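PDB 5U1T: separin from Saccharomyces cerevisiae, which cleaves the Scc1 subunit of cohesin as a caspase-like cysteine protease, triggering chromosome segregation at the onset of anaphase. Local coordinates for residues L137-D147 with I178-T187. Residues are numbered along the deposited sequence; the frame is centred on the assembly and turned at random.
Sequences LQIILKRKLVD and IVLSFFSVTT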
# COMPACT_ATOMS: atom_id res chain seq x y z
N LEU A 137 -25.19 57.10 31.49
CA LEU A 137 -25.90 58.38 31.48
C LEU A 137 -26.39 58.74 32.88
O LEU A 137 -26.34 59.90 33.28
CB LEU A 137 -27.06 58.37 30.50
CG LEU A 137 -26.66 58.39 29.02
CD1 LEU A 137 -27.87 58.40 28.13
CD2 LEU A 137 -25.76 59.56 28.71
N GLN A 138 -26.86 57.74 33.62
CA GLN A 138 -27.27 57.93 35.01
C GLN A 138 -26.13 58.51 35.82
O GLN A 138 -26.31 59.48 36.55
CB GLN A 138 -27.75 56.60 35.62
CG GLN A 138 -28.17 56.64 37.09
CD GLN A 138 -29.39 57.52 37.36
OE1 GLN A 138 -30.15 57.85 36.45
NE2 GLN A 138 -29.57 57.90 38.63
N ILE A 139 -24.94 57.92 35.66
CA ILE A 139 -23.76 58.37 36.38
C ILE A 139 -23.40 59.80 36.00
O ILE A 139 -23.18 60.64 36.89
CB ILE A 139 -22.56 57.42 36.13
CG1 ILE A 139 -22.88 56.02 36.67
CG2 ILE A 139 -21.30 57.93 36.80
CD1 ILE A 139 -21.82 54.99 36.43
N ILE A 140 -23.36 60.11 34.70
CA ILE A 140 -23.04 61.46 34.23
C ILE A 140 -24.02 62.46 34.83
O ILE A 140 -23.67 63.60 35.21
CB ILE A 140 -23.09 61.56 32.69
CG1 ILE A 140 -22.06 60.62 32.06
CG2 ILE A 140 -22.82 62.98 32.23
CD1 ILE A 140 -22.13 60.55 30.56
N LEU A 141 -25.26 62.02 34.95
CA LEU A 141 -26.27 62.84 35.59
C LEU A 141 -25.98 63.05 37.07
O LEU A 141 -25.91 64.18 37.53
CB LEU A 141 -27.64 62.21 35.40
CG LEU A 141 -28.75 63.14 35.84
CD1 LEU A 141 -28.66 64.42 35.04
CD2 LEU A 141 -30.06 62.44 35.62
N LYS A 142 -25.80 61.97 37.83
CA LYS A 142 -25.64 62.12 39.27
C LYS A 142 -24.29 62.72 39.67
O LYS A 142 -24.17 63.27 40.77
CB LYS A 142 -25.83 60.78 39.97
CG LYS A 142 -27.23 60.26 39.86
CD LYS A 142 -28.23 61.36 40.15
CE LYS A 142 -28.93 61.16 41.48
NZ LYS A 142 -30.16 60.28 41.32
N ARG A 143 -23.29 62.63 38.80
CA ARG A 143 -22.03 63.32 39.05
C ARG A 143 -22.10 64.79 38.60
O ARG A 143 -21.14 65.55 38.79
CB ARG A 143 -20.88 62.61 38.35
CG ARG A 143 -20.59 61.21 38.88
CD ARG A 143 -19.29 60.65 38.34
NE ARG A 143 -18.12 61.04 39.12
CZ ARG A 143 -16.98 60.37 39.12
NH1 ARG A 143 -16.85 59.28 38.37
NH2 ARG A 143 -15.96 60.78 39.86
N LYS A 144 -23.23 65.17 38.01
CA LYS A 144 -23.47 66.54 37.55
C LYS A 144 -22.44 66.96 36.51
O LYS A 144 -21.99 68.10 36.49
CB LYS A 144 -23.47 67.54 38.72
CG LYS A 144 -24.32 67.13 39.90
CD LYS A 144 -24.98 68.35 40.53
CE LYS A 144 -25.58 68.01 41.89
NZ LYS A 144 -24.60 67.22 42.70
N LEU A 145 -22.08 66.03 35.63
CA LEU A 145 -21.04 66.30 34.64
C LEU A 145 -21.65 66.51 33.27
O LEU A 145 -20.98 66.32 32.25
CB LEU A 145 -20.03 65.16 34.60
CG LEU A 145 -19.27 64.94 35.90
CD1 LEU A 145 -18.40 63.69 35.78
CD2 LEU A 145 -18.46 66.18 36.28
N VAL A 146 -22.91 66.91 33.24
CA VAL A 146 -23.62 67.00 31.97
C VAL A 146 -22.97 68.05 31.08
O VAL A 146 -22.76 67.83 29.89
CB VAL A 146 -25.12 67.30 32.20
CG1 VAL A 146 -25.84 67.47 30.87
CG2 VAL A 146 -25.77 66.17 33.00
N ASP A 147 -22.60 69.19 31.67
CA ASP A 147 -21.95 70.26 30.92
C ASP A 147 -20.68 69.81 30.16
O ASP A 147 -20.51 70.13 28.99
CB ASP A 147 -21.60 71.43 31.87
CG ASP A 147 -22.72 72.47 31.96
OD1 ASP A 147 -23.72 72.34 31.20
OD2 ASP A 147 -22.60 73.42 32.79
N ILE A 178 -34.49 59.48 31.06
CA ILE A 178 -33.12 59.96 31.16
C ILE A 178 -32.95 61.23 30.34
O ILE A 178 -32.27 62.17 30.76
CB ILE A 178 -32.11 58.86 30.72
CG1 ILE A 178 -31.75 57.97 31.91
CG2 ILE A 178 -30.85 59.45 30.16
CD1 ILE A 178 -31.12 58.72 33.07
N VAL A 179 -33.61 61.28 29.18
CA VAL A 179 -33.57 62.44 28.29
C VAL A 179 -34.21 63.70 28.89
O VAL A 179 -33.67 64.80 28.79
CB VAL A 179 -34.26 62.12 26.95
CG1 VAL A 179 -34.34 63.35 26.06
CG2 VAL A 179 -33.53 61.00 26.25
N LEU A 180 -35.36 63.51 29.51
CA LEU A 180 -36.07 64.59 30.12
C LEU A 180 -35.26 65.14 31.24
O LEU A 180 -35.18 66.34 31.42
CB LEU A 180 -37.38 64.09 30.69
CG LEU A 180 -38.11 65.17 31.47
CD1 LEU A 180 -38.73 66.12 30.47
CD2 LEU A 180 -39.17 64.56 32.37
N SER A 181 -34.61 64.26 31.99
CA SER A 181 -33.81 64.73 33.10
C SER A 181 -32.57 65.47 32.63
O SER A 181 -32.09 66.36 33.29
CB SER A 181 -33.51 63.60 34.06
OG SER A 181 -32.26 63.07 33.80
N PHE A 182 -32.03 65.10 31.48
CA PHE A 182 -30.90 65.83 30.94
C PHE A 182 -31.40 67.18 30.49
O PHE A 182 -30.75 68.19 30.69
CB PHE A 182 -30.28 65.06 29.79
CG PHE A 182 -29.09 64.25 30.20
CD1 PHE A 182 -29.23 63.21 31.08
CD2 PHE A 182 -27.85 64.55 29.73
CE1 PHE A 182 -28.15 62.47 31.48
CE2 PHE A 182 -26.76 63.82 30.12
CZ PHE A 182 -26.91 62.77 30.99
N PHE A 183 -32.57 67.20 29.87
CA PHE A 183 -33.17 68.42 29.40
C PHE A 183 -33.34 69.34 30.56
O PHE A 183 -33.09 70.52 30.47
CB PHE A 183 -34.52 68.09 28.81
CG PHE A 183 -35.44 69.26 28.72
CD1 PHE A 183 -35.27 70.22 27.76
CD2 PHE A 183 -36.50 69.36 29.58
CE1 PHE A 183 -36.13 71.28 27.67
CE2 PHE A 183 -37.37 70.42 29.50
CZ PHE A 183 -37.19 71.37 28.54
N SER A 184 -33.77 68.78 31.66
CA SER A 184 -33.96 69.57 32.87
C SER A 184 -32.67 70.26 33.34
O SER A 184 -32.64 71.48 33.51
CB SER A 184 -34.52 68.70 33.99
OG SER A 184 -34.25 69.30 35.25
N VAL A 185 -31.60 69.48 33.56
CA VAL A 185 -30.41 70.01 34.23
C VAL A 185 -29.45 70.78 33.32
O VAL A 185 -28.61 71.53 33.82
CB VAL A 185 -29.58 68.90 34.90
CG1 VAL A 185 -30.35 68.27 36.04
CG2 VAL A 185 -29.18 67.87 33.89
N THR A 186 -29.56 70.61 32.01
CA THR A 186 -28.57 71.19 31.11
C THR A 186 -28.67 72.72 31.05
O THR A 186 -29.77 73.30 31.11
CB THR A 186 -28.68 70.60 29.68
OG1 THR A 186 -27.67 71.16 28.85
CG2 THR A 186 -30.04 70.88 29.08
N THR A 187 -27.51 73.37 30.96
CA THR A 187 -27.48 74.82 30.89
C THR A 187 -27.46 75.25 29.43
O THR A 187 -27.44 76.45 29.12
CB THR A 187 -26.25 75.42 31.64
OG1 THR A 187 -25.04 74.78 31.21
CG2 THR A 187 -26.38 75.24 33.15
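In the N-terminal part of the all-helical region of separase, far from the protease site, helices 129-142 and 172-185 pack side by side in nearly the same direction, and Phe182 sits as a knob among Leu137, Ile140 and Leu141 of the first helix and Val146 just past its end. The axes of 137-142 and 178-185 cross at 24° and approach to 10.8 Å. Val146, which follows the Schellman turn ending helix 129-142, lays CG2 over one face of the Phe182 ring, 4.2 Å from the centroid and displaced toward the rim, a CH-pi contact; its CG1 meets ring atom CD2 at 3.7 Å. The carbonyl O of Leu137 lies at the ring edge, in plane, 3.6 Å from Phe182 CE1, while Leu141 CB and Ile140 CG2 approach obliquely. From helix 146-158, Ile153 also touches this ring.

On the flanks, aliphatic pairs predominate. Leu137 CD1 meets Ile178 CG2 at 3.8 Å. Leu141, its CG anti to the backbone N (chi1 -170°), extends CD1 to Val185 CG2 at 3.7 Å. The Ser181 hydroxyl donates back to Ile178 O, which also accepts from Phe182 N; both donors arrive from the same face of that carbonyl. The backbone of another protein chain packs on Gln138, Leu141 and Ser181 and hydrogen-bonds to Gln138 OE1. Past the end of helix 172-185, Thr187 OG1 donates to OD1 of Asp147, at the start of helix 146-158, at 2.8 Å, on the syn side of the carboxylate and 15° out of its plane.

The hold between the helices thus comes mainly from shape and apolar burial round Phe182; the Ser181 hydroxyl is satisfied within its own helix, and the direct polar link, Thr187 to Asp147, sits at the exposed end.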